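Local coordinates for AbiEi antitoxin C-terminal domain-containing protein (Mycobacterium tuberculosis, PDB 1ZEL), which is of uncertain cellular function but probably binds DNA, and combines a winged-helix region with an AbiEi antitoxin C-terminal family domain, at residues R20-L25 with W73-P78; R226-W231 with E257-T262; G101-G106 with L156-P161. One frame throughout, in Å; residues are numbered along the deposited sequence.

The three contacts sample different parts of an elongated single chain. Interaction 1 comes first and joins helix 19-28 to strand 72-75, the middle strand of an antiparallel sheet, in the N-terminal region, probably the winged-helix part. Interaction 3 follows, near the middle of the molecule, where strand 103-104 of the mixed sheet meets the segment round the short helix 154-157. Interaction 2 comes last, where helix 228-240 faces residues leading into strand 262-264. The centres of interactions 1 and 2 lie about 54 Å apart, and interaction 1 stays about 15 Å or more from the others at the nearest atoms. Interactions 2 and 3 approach to about 8 Å and both border helix 216-223, whose L222 serves each.

Interaction 1. Residues R20-L25 with W73-P78; sequences RVVSGL and WAFIPP
L25 caps one face of the F75 ring with its CB, and this is the tight part of the contact. The CB sits 3.6 Å from the centroid of the F75 ring, only 5° off the ring normal, a textbook CH-pi approach over the middle of a face. L25 CD1 reaches the same ring at F75 CD1, 3.8 Å away, while L25 C approaches F75 CE2 at 3.6 Å, so backbone and side chain of one helical residue share the phenyl surface. F75 can offer its ring because CG is anti to the backbone N (chi1 176°), which carries the phenyl out from the strand to the helix. The opposite face is partly covered, toward its rim, by the backbone N of P77. V22 brings its O to 3.8 Å from F75 CZ. Packing is looser at its side chain, which crosses F75 at about a right angle with CG1 4.2 Å from CZ; the partly exposed P78 comes near without close contact. The contact is buried and without hydrogen bonds. It is consistent with a winged-helix fold, in which a helix packs against a small antiparallel sheet. V21 of the same helix touches L38 and L42 of helix 35-44, L25 also touches R41, and strand 72-75 runs between strands 33-34 and 64-66.

Interaction 2. Residues R226-W231 with E257-T262; sequences RPTSAW and EVMPVT. With FMT (formic acid), chain G; FMT (formic acid), chain H.
T228 and M259 meet at about a right angle, methyl against methylene: T228 CG2 lies 4.1 Å from M259 CG. The rotation of T228 sorts its two branches. A chi1 of -56° puts OG1 beside the backbone N and leaves CG2 anti to it, facing the methionine, while OG1 serves polar partners. That hydroxyl donates to O1 of a formic acid molecule (2.7 Å) and accepts from a water 2.8 Å from OG1. The same water donates to V258 O at 2.7 Å, so a solvent molecule spans a gap that no direct hydrogen bond crosses. The formic acid, probably a crystallisation component, lies over one face of the W231 indole, with O2 the nearer oxygen, above NE1 and 3.2 Å from it; backbone N-H groups of H255 and T256 also bind formic acid here. This is the first turn of helix 228-240, with P227 at the N-cap position; the facing residues run from the loop after helix 244-251 into T262, the first residue of strand 262-264, which pairs with Q282 and V284. T262 OG1 comes to 3.3 Å from S229 CB, a van der Waals contact. Its position anti to its own backbone N (chi1 -162°) swings it across to the helix. Q232, in the next turn, touches M259 and T262 and donates through NE2 to P260 O. At the other end, R226 NH1 is held by L222 O.

Interaction 3. Residues G101-G106 with L156-P161; sequences GFMLAG and LLAPRP
M103 reaches L157 and A158 through a side chain that is straight at first and then hooked. CG stands beside the backbone N (chi1 -58°), the chain runs fully extended through chi2, and a bend at chi3 (75°) turns the terminal methyl aside from the line of the chain. This shape sets M103 SD against L157 and carries CE past it to A158: SD lies 3.7 Å from L157 CB and 4.0 Å from L157 CD1, alongside the base and one branch of the leucine. L157 holds its CG beside its own backbone N (chi1 -70°), and the two side chains cross obliquely. M103 CE stands 3.8 Å from A158 N and 4.2 Å from A158 CB, close also to L157 CB at 3.9 Å. One thioether side chain thus touches both L157 and A158. In the fold, M103 belongs to strand 103-104, a strand of the mixed sheet beside strand 124-127, within the AbiEi antitoxin C-terminal family region, so the methionine bridges this sheet and the segment round the short helix 154-157. W127 of strand 124-127 touches both M103 and L157, and A185 and L222, from helices 183-192 and 216-223, further enclose the leucine. Backbone bonds tie the same pieces indirectly: L104 pairs with P179 and L181, while L157 pairs with G182. Farther along the loop, R160 forms a salt bridge with E184 and a weak hydrogen bond to the backbone O of D213, a residue of the sodium site.

Interaction 1. Residues R20-L25 with W73-P78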
loop_
_atom_site.group_PDB
_atom_site.type_symbol
_atom_site.label_atom_id
_atom_site.label_comp_id
_atom_site.label_asym_id
_atom_site.label_seq_id
_atom_site.Cartn_x
_atom_site.Cartn_y
_atom_site.Cartn_z
ATOM N N ARG A 20 32.172 0.408 17.556
ATOM C CA ARG A 20 32.362 0.126 16.140
ATOM C C ARG A 20 31.090 -0.363 15.475
ATOM O O ARG A 20 30.859 -0.068 14.306
ATOM C CB ARG A 20 33.507 -0.869 15.904
ATOM C CG ARG A 20 34.840 -0.292 16.242
ATOM C CD ARG A 20 35.984 -1.117 15.673
ATOM N NE ARG A 20 37.169 -0.277 15.588
ATOM C CZ ARG A 20 37.890 0.079 16.641
ATOM N NH1 ARG A 20 37.547 -0.352 17.851
ATOM N NH2 ARG A 20 38.943 0.869 16.489
ATOM N N VAL A 21 30.253 -1.093 16.216
ATOM C CA VAL A 21 29.002 -1.596 15.659
ATOM C C VAL A 21 28.079 -0.423 15.330
ATOM O O VAL A 21 27.542 -0.321 14.209
ATOM C CB VAL A 21 28.293 -2.550 16.620
ATOM C CG1 VAL A 21 27.026 -3.082 15.990
ATOM C CG2 VAL A 21 29.207 -3.700 16.978
ATOM N N VAL A 22 27.931 0.486 16.287
ATOM C CA VAL A 22 27.086 1.654 16.065
ATOM C C VAL A 22 27.687 2.547 14.985
ATOM O O VAL A 22 26.955 3.035 14.115
ATOM C CB VAL A 22 26.840 2.412 17.391
ATOM C CG1 VAL A 22 26.096 3.724 17.147
ATOM C CG2 VAL A 22 26.058 1.500 18.370
ATOM N N SER A 23 29.008 2.763 15.022
ATOM C CA SER A 23 29.669 3.633 14.030
ATOM C C SER A 23 29.525 3.077 12.621
ATOM O O SER A 23 29.340 3.822 11.652
ATOM C CB SER A 23 31.147 3.858 14.375
ATOM O OG SER A 23 31.259 4.832 15.408
ATOM N N GLY A 24 29.585 1.758 12.504
ATOM C CA GLY A 24 29.434 1.109 11.202
ATOM C C GLY A 24 28.029 1.243 10.633
ATOM O O GLY A 24 27.856 1.438 9.419
ATOM N N LEU A 25 27.030 1.050 11.490
ATOM C CA LEU A 25 25.624 1.270 11.130
ATOM C C LEU A 25 25.376 2.749 10.823
ATOM O O LEU A 25 24.658 3.076 9.882
ATOM C CB LEU A 25 24.708 0.785 12.264
ATOM C CG LEU A 25 24.574 -0.746 12.361
ATOM C CD1 LEU A 25 23.915 -1.168 13.707
ATOM C CD2 LEU A 25 23.814 -1.301 11.200
ATOM N N TRP A 73 15.354 -5.366 12.549
ATOM C CA TRP A 73 15.355 -4.227 13.443
ATOM C C TRP A 73 15.552 -2.995 12.606
ATOM O O TRP A 73 16.108 -3.067 11.513
ATOM C CB TRP A 73 16.513 -4.321 14.457
ATOM C CG TRP A 73 16.291 -5.374 15.450
ATOM C CD1 TRP A 73 15.726 -5.232 16.689
ATOM C CD2 TRP A 73 16.585 -6.747 15.288
ATOM N NE1 TRP A 73 15.650 -6.459 17.313
ATOM C CE2 TRP A 73 16.160 -7.410 16.468
ATOM C CE3 TRP A 73 17.166 -7.496 14.259
ATOM C CZ2 TRP A 73 16.324 -8.793 16.658
ATOM C CZ3 TRP A 73 17.307 -8.877 14.440
ATOM C CH2 TRP A 73 16.879 -9.509 15.628
ATOM N N ALA A 74 15.109 -1.860 13.129
ATOM C CA ALA A 74 15.464 -0.566 12.584
ATOM C C ALA A 74 16.580 0.055 13.426
ATOM O O ALA A 74 16.524 0.046 14.665
ATOM C CB ALA A 74 14.224 0.377 12.562
ATOM N N PHE A 75 17.595 0.583 12.747
ATOM C CA PHE A 75 18.650 1.360 13.396
ATOM C C PHE A 75 18.190 2.814 13.453
ATOM O O PHE A 75 17.813 3.378 12.445
ATOM C CB PHE A 75 19.953 1.240 12.592
ATOM C CG PHE A 75 21.096 2.079 13.124
ATOM C CD1 PHE A 75 21.625 1.842 14.396
ATOM C CD2 PHE A 75 21.616 3.126 12.365
ATOM C CE1 PHE A 75 22.659 2.610 14.887
ATOM C CE2 PHE A 75 22.664 3.891 12.835
ATOM C CZ PHE A 75 23.197 3.621 14.115
ATOM N N ILE A 76 18.214 3.409 14.642
ATOM C CA ILE A 76 17.888 4.810 14.772
ATOM C C ILE A 76 19.245 5.526 14.777
ATOM O O ILE A 76 20.059 5.300 15.671
ATOM C CB ILE A 76 17.095 5.113 16.077
ATOM C CG1 ILE A 76 16.043 4.022 16.391
ATOM C CG2 ILE A 76 16.496 6.548 16.046
ATOM C CD1 ILE A 76 14.980 3.778 15.285
ATOM N N PRO A 77 19.498 6.363 13.755
ATOM C CA PRO A 77 20.803 6.935 13.554
ATOM C C PRO A 77 21.172 7.985 14.588
ATOM O O PRO A 77 20.287 8.643 15.135
ATOM C CB PRO A 77 20.718 7.540 12.151
ATOM C CG PRO A 77 19.274 7.664 11.851
ATOM C CD PRO A 77 18.531 6.743 12.714
ATOM N N PRO A 78 22.482 8.180 14.816
ATOM C CA PRO A 78 22.901 9.202 15.767
ATOM C C PRO A 78 22.265 10.550 15.444
ATOM O O PRO A 78 22.165 10.924 14.277
ATOM C CB PRO A 78 24.406 9.270 15.555
ATOM C CG PRO A 78 24.749 7.861 15.127
ATOM C CD PRO A 78 23.636 7.493 14.214
#

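Interaction 2. Residues R226-W231 with E257-T262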
loop_
_atom_site.group_PDB
_atom_site.type_symbol
_atom_site.label_atom_id
_atom_site.label_comp_id
_atom_site.label_asym_id
_atom_site.label_seq_id
_atom_site.Cartn_x
_atom_site.Cartn_y
_atom_site.Cartn_z
ATOM N N ARG A 226 -13.482 -11.015 -12.577
ATOM C CA ARG A 226 -14.178 -10.415 -11.447
ATOM C C ARG A 226 -15.694 -10.644 -11.623
ATOM O O ARG A 226 -16.170 -10.881 -12.745
ATOM C CB ARG A 226 -13.903 -8.892 -11.328
ATOM C CG ARG A 226 -12.459 -8.390 -11.410
ATOM C CD ARG A 226 -11.593 -8.723 -10.196
ATOM N NE ARG A 226 -11.318 -10.167 -10.168
ATOM C CZ ARG A 226 -10.510 -10.812 -11.003
ATOM N NH1 ARG A 226 -9.836 -10.161 -11.959
ATOM N NH2 ARG A 226 -10.367 -12.128 -10.883
ATOM N N PRO A 227 -16.461 -10.575 -10.523
ATOM C CA PRO A 227 -17.914 -10.694 -10.685
ATOM C C PRO A 227 -18.481 -9.545 -11.517
ATOM O O PRO A 227 -17.829 -8.504 -11.679
ATOM C CB PRO A 227 -18.434 -10.607 -9.254
ATOM C CG PRO A 227 -17.239 -10.953 -8.372
ATOM C CD PRO A 227 -16.067 -10.403 -9.110
ATOM N N THR A 228 -19.678 -9.732 -12.057
ATOM C CA THR A 228 -20.299 -8.702 -12.903
ATOM C C THR A 228 -20.462 -7.399 -12.157
ATOM O O THR A 228 -20.322 -6.315 -12.728
ATOM C CB THR A 228 -21.643 -9.203 -13.437
ATOM O OG1 THR A 228 -21.413 -10.444 -14.118
ATOM C CG2 THR A 228 -22.276 -8.188 -14.395
ATOM N N SER A 229 -20.751 -7.499 -10.858
ATOM C CA SER A 229 -20.872 -6.315 -10.010
ATOM C C SER A 229 -19.650 -5.404 -10.047
ATOM O O SER A 229 -19.792 -4.185 -9.985
ATOM C CB SER A 229 -21.203 -6.712 -8.566
ATOM O OG SER A 229 -20.228 -7.587 -8.056
ATOM N N ALA A 230 -18.456 -5.994 -10.138
ATOM C CA ALA A 230 -17.209 -5.214 -10.241
ATOM C C ALA A 230 -17.179 -4.395 -11.514
ATOM O O ALA A 230 -16.794 -3.229 -11.491
ATOM C CB ALA A 230 -15.982 -6.132 -10.166
ATOM N N TRP A 231 -17.618 -5.015 -12.620
ATOM C CA TRP A 231 -17.708 -4.357 -13.907
ATOM C C TRP A 231 -18.690 -3.200 -13.845
ATOM O O TRP A 231 -18.397 -2.096 -14.321
ATOM C CB TRP A 231 -18.177 -5.358 -14.970
ATOM C CG TRP A 231 -17.143 -6.346 -15.377
ATOM C CD1 TRP A 231 -16.781 -7.479 -14.710
ATOM C CD2 TRP A 231 -16.356 -6.306 -16.582
ATOM N NE1 TRP A 231 -15.807 -8.157 -15.430
ATOM C CE2 TRP A 231 -15.531 -7.455 -16.580
ATOM C CE3 TRP A 231 -16.279 -5.410 -17.664
ATOM C CZ2 TRP A 231 -14.626 -7.734 -17.625
ATOM C CZ3 TRP A 231 -15.375 -5.673 -18.698
ATOM C CH2 TRP A 231 -14.547 -6.822 -18.661
ATOM N N GLU A 257 -23.870 -11.711 -19.647
ATOM C CA GLU A 257 -24.908 -10.834 -20.217
ATOM C C GLU A 257 -25.894 -10.304 -19.183
ATOM O O GLU A 257 -26.128 -9.093 -19.121
ATOM C CB GLU A 257 -25.673 -11.552 -21.341
ATOM C CG GLU A 257 -26.659 -10.661 -22.080
ATOM N N VAL A 258 -26.472 -11.199 -18.383
ATOM C CA VAL A 258 -27.516 -10.799 -17.433
ATOM C C VAL A 258 -26.888 -10.053 -16.292
ATOM O O VAL A 258 -25.859 -10.467 -15.750
ATOM C CB VAL A 258 -28.360 -11.995 -16.889
ATOM C CG1 VAL A 258 -29.176 -12.643 -18.019
ATOM C CG2 VAL A 258 -27.477 -13.019 -16.163
ATOM N N MET A 259 -27.506 -8.937 -15.939
ATOM C CA MET A 259 -26.917 -8.006 -15.019
ATOM C C MET A 259 -27.881 -7.752 -13.877
ATOM O O MET A 259 -28.750 -6.894 -13.984
ATOM C CB MET A 259 -26.628 -6.715 -15.780
ATOM C CG MET A 259 -25.574 -5.865 -15.190
ATOM S SD MET A 259 -24.755 -4.886 -16.451
ATOM C CE MET A 259 -26.031 -3.718 -16.856
ATOM N N PRO A 260 -27.752 -8.518 -12.779
ATOM C CA PRO A 260 -28.513 -8.229 -11.550
ATOM C C PRO A 260 -28.268 -6.799 -11.081
ATOM O O PRO A 260 -27.238 -6.218 -11.423
ATOM C CB PRO A 260 -27.920 -9.228 -10.543
ATOM C CG PRO A 260 -27.494 -10.393 -11.423
ATOM C CD PRO A 260 -26.901 -9.710 -12.623
ATOM N N VAL A 261 -29.186 -6.229 -10.301
ATOM C CA VAL A 261 -28.944 -4.877 -9.770
ATOM C C VAL A 261 -27.858 -4.984 -8.698
ATOM O O VAL A 261 -27.872 -5.917 -7.901
ATOM C CB VAL A 261 -30.220 -4.193 -9.205
ATOM C CG1 VAL A 261 -29.870 -2.850 -8.545
ATOM C CG2 VAL A 261 -31.247 -3.976 -10.314
ATOM N N THR A 262 -26.901 -4.060 -8.700
ATOM C CA THR A 262 -25.864 -4.083 -7.677
ATOM C C THR A 262 -25.872 -2.806 -6.860
ATOM O O THR A 262 -26.302 -1.760 -7.357
ATOM C CB THR A 262 -24.448 -4.301 -8.299
ATOM O OG1 THR A 262 -23.545 -4.721 -7.269
ATOM C CG2 THR A 262 -23.937 -3.004 -8.927
HETATM C C FMT G . -12.808 -12.157 -8.596
HETATM O O1 FMT G . -12.719 -11.311 -7.714
HETATM O O2 FMT G . -12.327 -13.283 -8.503
HETATM C C FMT H . -18.622 -10.440 -15.794
HETATM O O1 FMT H . -19.753 -10.135 -16.194
HETATM O O2 FMT H . -17.645 -10.544 -16.539
HETATM O O HOH W 1 -24.033 -11.390 -13.935
#

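Interaction 3. Residues G101-G106 with L156-P161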
loop_
_atom_site.group_PDB
_atom_site.type_symbol
_atom_site.label_atom_id
_atom_site.label_comp_id
_atom_site.label_asym_id
_atom_site.label_seq_id
_atom_site.Cartn_x
_atom_site.Cartn_y
_atom_site.Cartn_z
ATOM N N GLY A 101 6.314 -10.327 -2.584
ATOM C CA GLY A 101 5.287 -10.302 -3.623
ATOM C C GLY A 101 4.107 -9.373 -3.394
ATOM O O GLY A 101 3.119 -9.478 -4.111
ATOM N N PHE A 102 4.204 -8.458 -2.417
ATOM C CA PHE A 102 3.087 -7.569 -2.118
ATOM C C PHE A 102 3.193 -6.355 -2.997
ATOM O O PHE A 102 4.273 -6.040 -3.532
ATOM C CB PHE A 102 3.070 -7.110 -0.628
ATOM C CG PHE A 102 4.322 -6.354 -0.205
ATOM C CD1 PHE A 102 4.447 -4.989 -0.459
ATOM C CD2 PHE A 102 5.361 -7.006 0.457
ATOM C CE1 PHE A 102 5.604 -4.296 -0.108
ATOM C CE2 PHE A 102 6.524 -6.299 0.849
ATOM C CZ PHE A 102 6.632 -4.946 0.547
ATOM N N MET A 103 2.071 -5.656 -3.127
ATOM C CA MET A 103 2.065 -4.325 -3.682
ATOM C C MET A 103 1.240 -3.419 -2.780
ATOM O O MET A 103 0.202 -3.841 -2.285
ATOM C CB MET A 103 1.469 -4.353 -5.097
ATOM C CG MET A 103 2.213 -5.283 -6.027
ATOM S SD MET A 103 1.601 -5.365 -7.724
ATOM C CE MET A 103 2.180 -3.819 -8.376
ATOM N N LEU A 104 1.696 -2.180 -2.566
ATOM C CA LEU A 104 0.877 -1.179 -1.908
ATOM C C LEU A 104 -0.441 -1.065 -2.667
ATOM O O LEU A 104 -0.452 -1.070 -3.908
ATOM C CB LEU A 104 1.599 0.171 -1.862
ATOM C CG LEU A 104 2.816 0.268 -0.945
ATOM C CD1 LEU A 104 3.516 1.626 -1.078
ATOM C CD2 LEU A 104 2.436 -0.020 0.503
ATOM N N ALA A 105 -1.553 -1.012 -1.935
ATOM C CA ALA A 105 -2.878 -0.994 -2.567
ATOM C C ALA A 105 -3.751 0.099 -1.986
ATOM O O ALA A 105 -3.276 0.945 -1.214
ATOM C CB ALA A 105 -3.567 -2.367 -2.446
ATOM N N GLY A 106 -5.026 0.087 -2.365
ATOM C CA GLY A 106 -6.041 0.936 -1.737
ATOM C C GLY A 106 -5.564 2.344 -1.494
ATOM O O GLY A 106 -5.011 2.957 -2.401
ATOM N N LEU A 156 0.784 -5.468 -15.543
ATOM C CA LEU A 156 -0.606 -5.090 -15.555
ATOM C C LEU A 156 -0.978 -4.351 -14.265
ATOM O O LEU A 156 -1.697 -3.368 -14.314
ATOM C CB LEU A 156 -1.490 -6.327 -15.776
ATOM C CG LEU A 156 -2.986 -6.103 -16.051
ATOM C CD1 LEU A 156 -3.254 -5.023 -17.129
ATOM C CD2 LEU A 156 -3.693 -7.426 -16.408
ATOM N N LEU A 157 -0.459 -4.792 -13.123
ATOM C CA LEU A 157 -0.875 -4.225 -11.830
ATOM C C LEU A 157 -0.258 -2.867 -11.537
ATOM O O LEU A 157 -0.939 -1.922 -11.082
ATOM C CB LEU A 157 -0.583 -5.218 -10.697
ATOM C CG LEU A 157 -1.510 -6.458 -10.737
ATOM C CD1 LEU A 157 -1.069 -7.510 -9.759
ATOM C CD2 LEU A 157 -2.916 -6.048 -10.444
ATOM N N ALA A 158 1.020 -2.756 -11.881
ATOM C CA ALA A 158 1.806 -1.553 -11.676
ATOM C C ALA A 158 1.361 -0.441 -12.640
ATOM O O ALA A 158 0.840 -0.738 -13.708
ATOM C CB ALA A 158 3.284 -1.898 -11.920
ATOM N N PRO A 159 1.570 0.839 -12.282
ATOM C CA PRO A 159 1.200 1.870 -13.240
ATOM C C PRO A 159 2.036 1.731 -14.508
ATOM O O PRO A 159 3.137 1.165 -14.467
ATOM C CB PRO A 159 1.563 3.172 -12.522
ATOM C CG PRO A 159 2.626 2.771 -11.585
ATOM C CD PRO A 159 2.135 1.430 -11.062
ATOM N N ARG A 160 1.500 2.209 -15.625
ATOM C CA ARG A 160 2.293 2.263 -16.828
ATOM C C ARG A 160 3.425 3.249 -16.612
ATOM O O ARG A 160 3.171 4.369 -16.161
ATOM C CB ARG A 160 1.431 2.687 -18.021
ATOM C CG ARG A 160 0.517 1.576 -18.515
ATOM C CD ARG A 160 -0.723 2.092 -19.251
ATOM N NE ARG A 160 -0.630 3.457 -19.757
ATOM C CZ ARG A 160 -1.317 4.499 -19.273
ATOM N NH1 ARG A 160 -1.131 5.688 -19.832
ATOM N NH2 ARG A 160 -2.185 4.368 -18.237
ATOM N N PRO A 161 4.673 2.837 -16.909
ATOM C CA PRO A 161 5.781 3.798 -16.861
ATOM C C PRO A 161 5.477 5.112 -17.586
ATOM O O PRO A 161 5.820 6.164 -17.061
ATOM C CB PRO A 161 6.919 3.057 -17.549
ATOM C CG PRO A 161 6.642 1.593 -17.180
ATOM C CD PRO A 161 5.143 1.484 -17.291
#